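Local atomic coordinates of toluene, o-xylene monooxygenase oxygenase subunit (Pseudomonas stutzeri, PDB entry 2INC), a protein that probably serves as a helical subunit of a multicomponent monooxygenase that uses dioxygen to hydroxylate toluene, o-xylene and related aromatic compounds. Residues R183-W186 with E187-A191; R258-S261 with S262-K266; D95-N98 with D99-H102; L74-R77 with T78-L82. All coordinates share one frame; numbering follows the deposited sequence.

Contact 1: R183-W186 with E187-A191; sequences RDVW and ENDPA
This is a local, one-turn contact at the chain surface, led by a salt bridge between Arg183 and Glu187 on the short helix 182-188, just before its junction with helix 190-202. Arg183 is extended from CG to NE, and its NE gives a bond of 2.8 Å to Glu187 OE2. The carboxylate sits at the edge of the guanidinium, close to its plane, whereas the nitrogen reaches OE2 from above the carboxylate plane, the two flat groups standing nearly perpendicular at 84°. Glu187 arrives there with an extended chain whose CG lies 3.3 Å from Arg183 O, and the backbone pair Glu187 N to Arg183 O holds the same turn. Glu187 OE2 also accepts from the backbone of another protein's chain, so an alanine here would probably leave both Arg183 NE and that backbone donor without their shared acceptor. One residue on, Asp184 O is gripped twice by Asn188: by N at 2.9 Å and by the side-chain ND2 at 3.1 Å, the latter in the carbonyl plane on a lone pair. The short amide of asparagine suits this last helical turn because it can fold back onto the backbone. Val185 lays CG1 against Asp189 CB at 3.8 Å, and Val185 O still accepts from Asp189 N. Asp189 then turns its carboxylate to the next helix: OD2 accepts from Ala191 N at 2.7 Å, while OD1 pairs with Arg116. The arrangement is that of two consecutive helices sharing one aspartate, which closes the first and is the N-cap of the second.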
loop_
_atom_site.group_PDB
_atom_site.type_symbol
_atom_site.label_atom_id
_atom_site.label_comp_id
_atom_site.label_asym_id
_atom_site.label_seq_id
_atom_site.Cartn_x
_atom_site.Cartn_y
_atom_site.Cartn_z
ATOM N N ARG B 183 -17.847 -17.462 35.560
ATOM C CA ARG B 183 -16.791 -17.442 36.606
ATOM C C ARG B 183 -17.077 -18.511 37.701
ATOM O O ARG B 183 -16.194 -19.180 38.206
ATOM C CB ARG B 183 -16.691 -16.056 37.239
ATOM C CG ARG B 183 -15.556 -15.978 38.296
ATOM C CD ARG B 183 -15.395 -14.585 38.781
ATOM N NE ARG B 183 -14.378 -14.458 39.838
ATOM C CZ ARG B 183 -13.866 -13.288 40.230
ATOM N NH1 ARG B 183 -14.252 -12.164 39.669
ATOM N NH2 ARG B 183 -12.935 -13.256 41.168
ATOM N N ASP B 184 -18.329 -18.628 38.080
ATOM C CA ASP B 184 -18.714 -19.590 39.097
ATOM C C ASP B 184 -18.575 -21.019 38.571
ATOM O O ASP B 184 -18.210 -21.939 39.289
ATOM C CB ASP B 184 -20.125 -19.285 39.452
ATOM C CG ASP B 184 -20.216 -18.078 40.340
ATOM O OD1 ASP B 184 -19.243 -17.828 41.111
ATOM O OD2 ASP B 184 -21.246 -17.404 40.302
ATOM N N VAL B 185 -18.872 -21.219 37.312
ATOM C CA VAL B 185 -18.620 -22.544 36.725
ATOM C C VAL B 185 -17.109 -22.856 36.755
ATOM O O VAL B 185 -16.700 -23.878 37.279
ATOM C CB VAL B 185 -19.159 -22.633 35.284
ATOM C CG1 VAL B 185 -18.919 -24.012 34.699
ATOM C CG2 VAL B 185 -20.639 -22.397 35.267
ATOM N N TRP B 186 -16.281 -21.973 36.174
ATOM C CA TRP B 186 -14.817 -22.165 36.169
ATOM C C TRP B 186 -14.278 -22.404 37.604
ATOM O O TRP B 186 -13.437 -23.277 37.818
ATOM C CB TRP B 186 -14.162 -20.923 35.534
ATOM C CG TRP B 186 -12.697 -20.780 35.637
ATOM C CD1 TRP B 186 -12.020 -19.806 36.341
ATOM C CD2 TRP B 186 -11.688 -21.580 34.998
ATOM N NE1 TRP B 186 -10.687 -19.953 36.174
ATOM C CE2 TRP B 186 -10.441 -21.026 35.352
ATOM C CE3 TRP B 186 -11.723 -22.736 34.202
ATOM C CZ2 TRP B 186 -9.229 -21.557 34.922
ATOM C CZ3 TRP B 186 -10.496 -23.273 33.762
ATOM C CH2 TRP B 186 -9.276 -22.688 34.130
ATOM N N GLU B 187 -14.756 -21.605 38.567
ATOM C CA GLU B 187 -14.253 -21.747 39.952
ATOM C C GLU B 187 -14.789 -22.920 40.761
ATOM O O GLU B 187 -14.063 -23.389 41.643
ATOM C CB GLU B 187 -14.528 -20.454 40.717
ATOM C CG GLU B 187 -13.626 -19.339 40.229
ATOM C CD GLU B 187 -13.906 -18.033 40.937
ATOM O OE1 GLU B 187 -14.714 -18.049 41.851
ATOM O OE2 GLU B 187 -13.355 -16.979 40.574
ATOM N N ASN B 188 -16.012 -23.410 40.458
ATOM C CA ASN B 188 -16.700 -24.405 41.291
ATOM C C ASN B 188 -17.144 -25.725 40.674
ATOM O O ASN B 188 -17.483 -26.655 41.405
ATOM C CB ASN B 188 -17.897 -23.755 42.027
ATOM C CG ASN B 188 -17.504 -22.523 42.776
ATOM O OD1 ASN B 188 -16.834 -22.616 43.809
ATOM N ND2 ASN B 188 -17.865 -21.362 42.265
ATOM N N ASP B 189 -17.161 -25.844 39.340
ATOM C CA ASP B 189 -17.709 -27.042 38.741
ATOM C C ASP B 189 -16.626 -28.094 38.703
ATOM O O ASP B 189 -15.557 -27.820 38.157
ATOM C CB ASP B 189 -18.190 -26.725 37.284
ATOM C CG ASP B 189 -18.932 -27.881 36.631
ATOM O OD1 ASP B 189 -19.973 -27.618 35.981
ATOM O OD2 ASP B 189 -18.480 -29.047 36.692
ATOM N N PRO B 190 -16.912 -29.317 39.208
ATOM C CA PRO B 190 -15.902 -30.366 39.203
ATOM C C PRO B 190 -15.310 -30.547 37.823
ATOM O O PRO B 190 -14.112 -30.911 37.751
ATOM C CB PRO B 190 -16.677 -31.651 39.544
ATOM C CG PRO B 190 -17.985 -31.154 40.188
ATOM C CD PRO B 190 -18.197 -29.758 39.804
ATOM N N ALA B 191 -16.114 -30.334 36.747
ATOM C CA ALA B 191 -15.616 -30.619 35.379
ATOM C C ALA B 191 -14.422 -29.748 35.041
ATOM O O ALA B 191 -13.580 -30.159 34.216
ATOM C CB ALA B 191 -16.686 -30.415 34.318
#

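Contact 2: R258-S261 with S262-K266; sequences RRWS and SALVK
Trp260 and Leu264 lie side by side on one flank of helix 241-268, pointing the same way, and theirs is the main side-chain meeting along this turn. Leu264 CD2 comes to the edge of the indole, near its plane, 3.8 Å from Trp260 CZ3; a branched leucine one turn after a broad ring extends the apolar surface that the ring begins. Trp260 reaches this place with CG set between its own backbone N and carbonyl carbon (chi1 83°). That torsion also brings one ring face beneath Ser261 OG, which stands 4.2 Å above the plane over the centre. Around this pair the backbone is plain alpha helix: Ser262 N to Arg258 O is 2.8 Å and Leu264 N to Trp260 O is 3.0 Å. Val265 adds CG2 at 3.5 Å from Ser261 O, packing a methyl along the carbonyl that Val265 N already holds. Small serine and alanine side chains suit the intervening positions, since they keep to the helix surface. Farther out, Ser261 OG is shared by Asn216 and His257 O, and Trp260 NE1 makes a weak bond to Glu151. Arg258 pairs with Glu224 and Glu225, and Arg259 with Asp72. In an all-helical chain, this turn is therefore wedged between helix 208-237, which meets Ser261, Leu264 and Val265 through Phe212 and Leu217, and helix 142-172, whose Cys147 and Ile144 touch Trp260 and Leu264.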
loop_
_atom_site.group_PDB
_atom_site.type_symbol
_atom_site.label_atom_id
_atom_site.label_comp_id
_atom_site.label_asym_id
_atom_site.label_seq_id
_atom_site.Cartn_x
_atom_site.Cartn_y
_atom_site.Cartn_z
ATOM N N ARG B 258 2.175 -26.130 18.078
ATOM C CA ARG B 258 2.863 -27.422 18.235
ATOM C C ARG B 258 4.061 -27.512 17.286
ATOM O O ARG B 258 5.080 -28.123 17.618
ATOM C CB ARG B 258 1.894 -28.594 18.005
ATOM C CG ARG B 258 0.942 -28.877 19.159
ATOM C CD ARG B 258 -0.158 -29.833 18.707
ATOM N NE ARG B 258 -1.327 -29.723 19.591
ATOM C CZ ARG B 258 -2.364 -30.537 19.510
ATOM N NH1 ARG B 258 -2.353 -31.503 18.599
ATOM N NH2 ARG B 258 -3.411 -30.375 20.326
ATOM N N ARG B 259 3.930 -26.947 16.101
ATOM C CA ARG B 259 5.049 -26.966 15.142
ATOM C C ARG B 259 6.311 -26.260 15.667
ATOM O O ARG B 259 7.414 -26.792 15.562
ATOM C CB ARG B 259 4.644 -26.372 13.808
ATOM C CG ARG B 259 3.724 -27.306 12.965
ATOM C CD ARG B 259 3.714 -26.885 11.512
ATOM N NE ARG B 259 3.106 -25.567 11.293
ATOM C CZ ARG B 259 1.799 -25.357 11.148
ATOM N NH1 ARG B 259 0.950 -26.359 11.265
ATOM N NH2 ARG B 259 1.326 -24.137 10.921
ATOM N N TRP B 260 6.161 -25.080 16.266
ATOM C CA TRP B 260 7.330 -24.385 16.795
ATOM C C TRP B 260 7.798 -25.029 18.088
ATOM O O TRP B 260 9.016 -25.042 18.346
ATOM C CB TRP B 260 7.145 -22.868 16.904
ATOM C CG TRP B 260 6.434 -22.309 18.147
ATOM C CD1 TRP B 260 5.167 -21.823 18.205
ATOM C CD2 TRP B 260 7.016 -22.061 19.441
ATOM N NE1 TRP B 260 4.897 -21.331 19.487
ATOM C CE2 TRP B 260 6.014 -21.477 20.252
ATOM C CE3 TRP B 260 8.284 -22.290 20.013
ATOM C CZ2 TRP B 260 6.252 -21.112 21.544
ATOM C CZ3 TRP B 260 8.500 -21.964 21.305
ATOM C CH2 TRP B 260 7.503 -21.369 22.074
ATOM N N SER B 261 6.858 -25.590 18.874
ATOM C CA SER B 261 7.219 -26.269 20.128
ATOM C C SER B 261 8.073 -27.507 19.785
ATOM O O SER B 261 9.083 -27.768 20.434
ATOM C CB SER B 261 5.990 -26.664 20.932
ATOM O OG SER B 261 5.282 -25.518 21.364
ATOM N N SER B 262 7.671 -28.206 18.721
ATOM C CA SER B 262 8.407 -29.362 18.274
ATOM C C SER B 262 9.803 -28.952 17.750
ATOM O O SER B 262 10.787 -29.614 18.050
ATOM C CB SER B 262 7.589 -30.151 17.242
ATOM O OG SER B 262 8.361 -31.257 16.823
ATOM N N ALA B 263 9.903 -27.828 17.032
ATOM C CA ALA B 263 11.202 -27.381 16.529
ATOM C C ALA B 263 12.134 -27.052 17.662
ATOM O O ALA B 263 13.328 -27.370 17.599
ATOM C CB ALA B 263 11.065 -26.228 15.550
ATOM N N LEU B 264 11.596 -26.446 18.715
ATOM C CA LEU B 264 12.414 -26.091 19.857
ATOM C C LEU B 264 12.915 -27.320 20.636
ATOM O O LEU B 264 14.074 -27.384 21.025
ATOM C CB LEU B 264 11.663 -25.142 20.792
ATOM C CG LEU B 264 12.474 -24.505 21.952
ATOM C CD1 LEU B 264 13.697 -23.740 21.487
ATOM C CD2 LEU B 264 11.585 -23.616 22.758
ATOM N N VAL B 265 12.032 -28.280 20.873
ATOM C CA VAL B 265 12.442 -29.510 21.563
ATOM C C VAL B 265 13.534 -30.155 20.696
ATOM O O VAL B 265 14.588 -30.592 21.225
ATOM C CB VAL B 265 11.275 -30.452 21.766
ATOM C CG1 VAL B 265 11.780 -31.910 22.041
ATOM C CG2 VAL B 265 10.389 -29.947 22.901
ATOM N N LYS B 266 13.317 -30.166 19.379
ATOM C CA LYS B 266 14.319 -30.710 18.473
ATOM C C LYS B 266 15.680 -30.086 18.730
ATOM O O LYS B 266 16.723 -30.786 18.863
ATOM C CB LYS B 266 13.913 -30.504 17.019
ATOM C CG LYS B 266 14.861 -31.178 16.041
ATOM C CD LYS B 266 14.342 -31.123 14.658
ATOM C CE LYS B 266 15.387 -31.643 13.698
ATOM N NZ LYS B 266 15.090 -31.233 12.284
#

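Contact 3: D95-N98 with D99-H102; sequences DQLN and DRGH
Leu97 and His102 close a Schellman motif, the helix ending that terminates helix 76-99. His102 N reaches back to Leu97 O at 3.0 Å in a nearly straight bond (170°), and within that loop Gly101 N bonds to Asn98 O at 2.8 Å from well above the carbonyl plane. Gly101, with positive phi, is the C-prime residue, a position where the lack of a side chain makes the reversed backbone easy to adopt. The closure also brings Leu97 CB to 3.9 Å from His102 CB, and both side chains pack on Leu242. Leu97 CD2 meets Arg100 NE at 3.6 Å, the two side chains running alongside each other, so the methyl lies against the guanidinium end of the arginine (NE, CZ and NH1). On another side of the helix Asp95 OD1 and Asp99 OD1 approach to 4.1 Å, their carboxylates turned 55° apart. One water donates to both, at 2.8 Å to Asp95 OD1 and 2.6 Å to Asp99 OD1. Asp95 OD1 and Asp99 OD2 also accept from the backbone of another protein's chain, and Arg252 of the second subunit lies at long, weak ion-pair distance. These donors probably ease the mutual repulsion of two like charges held so close at a subunit junction.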
loop_
_atom_site.group_PDB
_atom_site.type_symbol
_atom_site.label_atom_id
_atom_site.label_comp_id
_atom_site.label_asym_id
_atom_site.label_seq_id
_atom_site.Cartn_x
_atom_site.Cartn_y
_atom_site.Cartn_z
ATOM N N ASP B 95 -21.362 -14.360 10.880
ATOM C CA ASP B 95 -22.342 -13.468 10.259
ATOM C C ASP B 95 -23.380 -14.317 9.566
ATOM O O ASP B 95 -24.549 -14.109 9.707
ATOM C CB ASP B 95 -21.625 -12.566 9.270
ATOM C CG ASP B 95 -22.521 -11.563 8.569
ATOM O OD1 ASP B 95 -23.535 -11.085 9.145
ATOM O OD2 ASP B 95 -22.091 -11.131 7.459
ATOM N N GLN B 96 -22.935 -15.287 8.776
ATOM C CA GLN B 96 -23.863 -16.010 7.920
ATOM C C GLN B 96 -24.715 -17.042 8.692
ATOM O O GLN B 96 -25.887 -17.263 8.360
ATOM C CB GLN B 96 -23.073 -16.509 6.675
ATOM C CG GLN B 96 -22.669 -15.184 5.909
ATOM C CD GLN B 96 -22.258 -15.350 4.474
ATOM O OE1 GLN B 96 -22.906 -16.058 3.735
ATOM N NE2 GLN B 96 -21.177 -14.615 4.049
ATOM N N LEU B 97 -24.187 -17.579 9.798
ATOM C CA LEU B 97 -24.943 -18.557 10.577
ATOM C C LEU B 97 -25.987 -17.829 11.447
ATOM O O LEU B 97 -27.091 -18.346 11.636
ATOM C CB LEU B 97 -24.005 -19.513 11.361
ATOM C CG LEU B 97 -23.383 -20.601 10.458
ATOM C CD1 LEU B 97 -22.313 -21.410 11.193
ATOM C CD2 LEU B 97 -24.451 -21.546 9.946
ATOM N N ASN B 98 -25.688 -16.611 11.896
ATOM C CA ASN B 98 -26.662 -15.808 12.596
ATOM C C ASN B 98 -27.815 -15.503 11.638
ATOM O O ASN B 98 -29.009 -15.517 12.016
ATOM C CB ASN B 98 -26.025 -14.511 13.033
ATOM C CG ASN B 98 -27.006 -13.552 13.551
ATOM O OD1 ASN B 98 -27.361 -13.562 14.738
ATOM N ND2 ASN B 98 -27.489 -12.731 12.698
ATOM N N ASP B 99 -27.454 -15.265 10.382
ATOM C CA ASP B 99 -28.456 -14.909 9.367
ATOM C C ASP B 99 -29.743 -15.713 9.111
ATOM O O ASP B 99 -30.802 -15.219 9.441
ATOM C CB ASP B 99 -27.820 -14.567 8.009
ATOM C CG ASP B 99 -27.406 -13.099 7.877
ATOM O OD1 ASP B 99 -26.581 -12.864 6.975
ATOM O OD2 ASP B 99 -27.874 -12.172 8.617
ATOM N N ARG B 100 -29.785 -16.909 8.557
ATOM C CA ARG B 100 -29.670 -18.245 9.118
ATOM C C ARG B 100 -30.396 -18.685 10.387
ATOM O O ARG B 100 -31.145 -19.651 10.332
ATOM C CB ARG B 100 -28.384 -18.942 8.906
ATOM C CG ARG B 100 -28.672 -20.386 8.833
ATOM C CD ARG B 100 -28.016 -20.971 7.643
ATOM N NE ARG B 100 -27.428 -22.227 8.025
ATOM C CZ ARG B 100 -26.856 -23.065 7.174
ATOM N NH1 ARG B 100 -26.328 -24.198 7.629
ATOM N NH2 ARG B 100 -26.834 -22.766 5.878
ATOM N N GLY B 101 -30.172 -18.025 11.514
ATOM C CA GLY B 101 -30.830 -18.446 12.757
ATOM C C GLY B 101 -30.332 -19.765 13.351
ATOM O O GLY B 101 -31.099 -20.469 14.013
ATOM N N HIS B 102 -29.044 -20.084 13.141
ATOM C CA HIS B 102 -28.396 -21.292 13.688
ATOM C C HIS B 102 -28.612 -21.539 15.209
ATOM O O HIS B 102 -28.852 -22.661 15.657
ATOM C CB HIS B 102 -26.886 -21.182 13.385
ATOM C CG HIS B 102 -26.034 -22.150 14.129
ATOM N ND1 HIS B 102 -25.637 -21.955 15.443
ATOM C CD2 HIS B 102 -25.494 -23.329 13.742
ATOM C CE1 HIS B 102 -24.920 -22.992 15.840
ATOM N NE2 HIS B 102 -24.790 -23.825 14.819
HETATM O O HOH W 1 -25.417 -10.511 7.216
#

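Contact 4: L74-R77 with T78-L82; sequences LVYR and TYNLL
Tyr76 presents a ring face to Asn80, one turn later in helix 76-99. From CB the ring is directed by a CG anti to the backbone N (chi1 180°), and its CG stands 4.0 Å from Asn80 OD1. Along the rim Asn80 OD1 comes closer to Tyr76, 3.5 Å from CD1 and 3.0 Å from CE1, and is 3.6 Å from OH. OD1 thus sits over one face, offset toward the rim, with the amide plane upright on the ring. The OH goes on to bond an aromatic and a polar side chain of another protein's chain; a phenylalanine in its place would keep the face but is likely to leave those two partners without their mate. Beside it, Arg77 lays a guanidinium face over Thr78 CG2 and carries its charge to Glu20. Thr78 OG1 accepts from Val75 N at 3.1 Å, almost straight at 171°. Val75 is the N-cap, and a valine has no oxygen to return the bond, so this is one half of a capping box. Leu74 CD1 meets the edge of the Tyr79 ring, 4.1 Å from Tyr79 CD2, and such a pairing across the N-cap is the hydrophobic staple that marks a helix start.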
loop_
_atom_site.group_PDB
_atom_site.type_symbol
_atom_site.label_atom_id
_atom_site.label_comp_id
_atom_site.label_asym_id
_atom_site.label_seq_id
_atom_site.Cartn_x
_atom_site.Cartn_y
_atom_site.Cartn_z
ATOM N N LEU B 74 7.157 -16.912 10.965
ATOM C CA LEU B 74 6.201 -15.830 11.068
ATOM C C LEU B 74 6.922 -14.558 11.439
ATOM O O LEU B 74 7.843 -14.564 12.266
ATOM C CB LEU B 74 5.191 -16.113 12.187
ATOM C CG LEU B 74 4.045 -17.033 11.856
ATOM C CD1 LEU B 74 3.194 -17.141 13.189
ATOM C CD2 LEU B 74 3.235 -16.376 10.757
ATOM N N VAL B 75 6.475 -13.474 10.833
ATOM C CA VAL B 75 6.831 -12.152 11.269
ATOM C C VAL B 75 5.513 -11.437 11.415
ATOM O O VAL B 75 4.486 -11.937 10.987
ATOM C CB VAL B 75 7.753 -11.376 10.293
ATOM C CG1 VAL B 75 9.097 -12.151 10.103
ATOM C CG2 VAL B 75 7.074 -11.085 8.937
ATOM N N TYR B 76 5.568 -10.270 12.012
ATOM C CA TYR B 76 4.352 -9.523 12.268
ATOM C C TYR B 76 3.543 -9.325 10.986
ATOM O O TYR B 76 2.325 -9.511 10.979
ATOM C CB TYR B 76 4.749 -8.197 12.808
ATOM C CG TYR B 76 3.583 -7.275 13.126
ATOM C CD1 TYR B 76 3.076 -6.394 12.144
ATOM C CD2 TYR B 76 3.038 -7.272 14.401
ATOM C CE1 TYR B 76 1.985 -5.542 12.437
ATOM C CE2 TYR B 76 2.007 -6.393 14.743
ATOM C CZ TYR B 76 1.492 -5.532 13.759
ATOM O OH TYR B 76 0.463 -4.691 14.184
ATOM N N ARG B 77 4.219 -8.988 9.885
ATOM C CA ARG B 77 3.514 -8.683 8.652
ATOM C C ARG B 77 2.766 -9.914 8.149
ATOM O O ARG B 77 1.626 -9.807 7.685
ATOM C CB ARG B 77 4.500 -8.163 7.608
ATOM C CG ARG B 77 3.852 -7.723 6.329
ATOM C CD ARG B 77 4.983 -7.360 5.329
ATOM N NE ARG B 77 5.735 -8.548 4.912
ATOM C CZ ARG B 77 5.321 -9.432 4.001
ATOM N NH1 ARG B 77 4.150 -9.277 3.362
ATOM N NH2 ARG B 77 6.093 -10.472 3.684
ATOM N N THR B 78 3.419 -11.080 8.233
ATOM C CA THR B 78 2.834 -12.301 7.657
ATOM C C THR B 78 1.809 -12.915 8.656
ATOM O O THR B 78 0.813 -13.495 8.239
ATOM C CB THR B 78 3.888 -13.274 7.189
ATOM O OG1 THR B 78 4.785 -13.550 8.256
ATOM C CG2 THR B 78 4.699 -12.684 6.020
ATOM N N TYR B 79 1.986 -12.674 9.948
ATOM C CA TYR B 79 0.995 -13.055 10.963
ATOM C C TYR B 79 -0.309 -12.347 10.667
ATOM O O TYR B 79 -1.371 -12.974 10.647
ATOM C CB TYR B 79 1.459 -12.665 12.385
ATOM C CG TYR B 79 0.391 -12.992 13.443
ATOM C CD1 TYR B 79 -0.562 -12.038 13.830
ATOM C CD2 TYR B 79 0.325 -14.264 14.024
ATOM C CE1 TYR B 79 -1.549 -12.340 14.811
ATOM C CE2 TYR B 79 -0.653 -14.580 14.961
ATOM C CZ TYR B 79 -1.584 -13.638 15.338
ATOM O OH TYR B 79 -2.565 -14.000 16.280
ATOM N N ASN B 80 -0.267 -11.028 10.465
ATOM C CA ASN B 80 -1.529 -10.300 10.254
ATOM C C ASN B 80 -2.173 -10.660 8.902
ATOM O O ASN B 80 -3.417 -10.764 8.798
ATOM C CB ASN B 80 -1.360 -8.809 10.358
ATOM C CG ASN B 80 -1.121 -8.318 11.777
ATOM O OD1 ASN B 80 -0.267 -7.467 11.981
ATOM N ND2 ASN B 80 -1.880 -8.806 12.741
ATOM N N LEU B 81 -1.371 -10.902 7.861
ATOM C CA LEU B 81 -1.948 -11.373 6.606
ATOM C C LEU B 81 -2.689 -12.705 6.793
ATOM O O LEU B 81 -3.818 -12.878 6.322
ATOM C CB LEU B 81 -0.888 -11.564 5.519
ATOM C CG LEU B 81 -0.455 -10.300 4.793
ATOM C CD1 LEU B 81 0.776 -10.639 3.923
ATOM C CD2 LEU B 81 -1.610 -9.785 3.914
ATOM N N LEU B 82 -2.054 -13.631 7.489
ATOM C CA LEU B 82 -2.581 -14.980 7.662
ATOM C C LEU B 82 -3.847 -14.886 8.475
ATOM O O LEU B 82 -4.894 -15.452 8.117
ATOM C CB LEU B 82 -1.552 -15.818 8.425
ATOM C CG LEU B 82 -1.620 -17.358 8.507
ATOM C CD1 LEU B 82 -1.136 -17.809 9.858
ATOM C CD2 LEU B 82 -2.895 -17.993 8.203
#

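In the fold
From the N terminus the chain first meets contact 4, which starts helix 76-99, and then contact 3, which ends it; their nearest atoms are about 17 Å apart. Contact 1 follows at the junction of helices 182-188 and 190-202, and contact 2 comes last, in the later part of helix 241-268. Each is one continuous stretch, so none closes a long loop, and the four run in series without nesting or crossing. Helix 241-268 ties several together: its Leu242 packs under contact 3 and its Arg256 under contact 4, whose nearest atoms lie about 7 Å from contact 2. Contact 1 stands across the chain's centre from contacts 2 and 4.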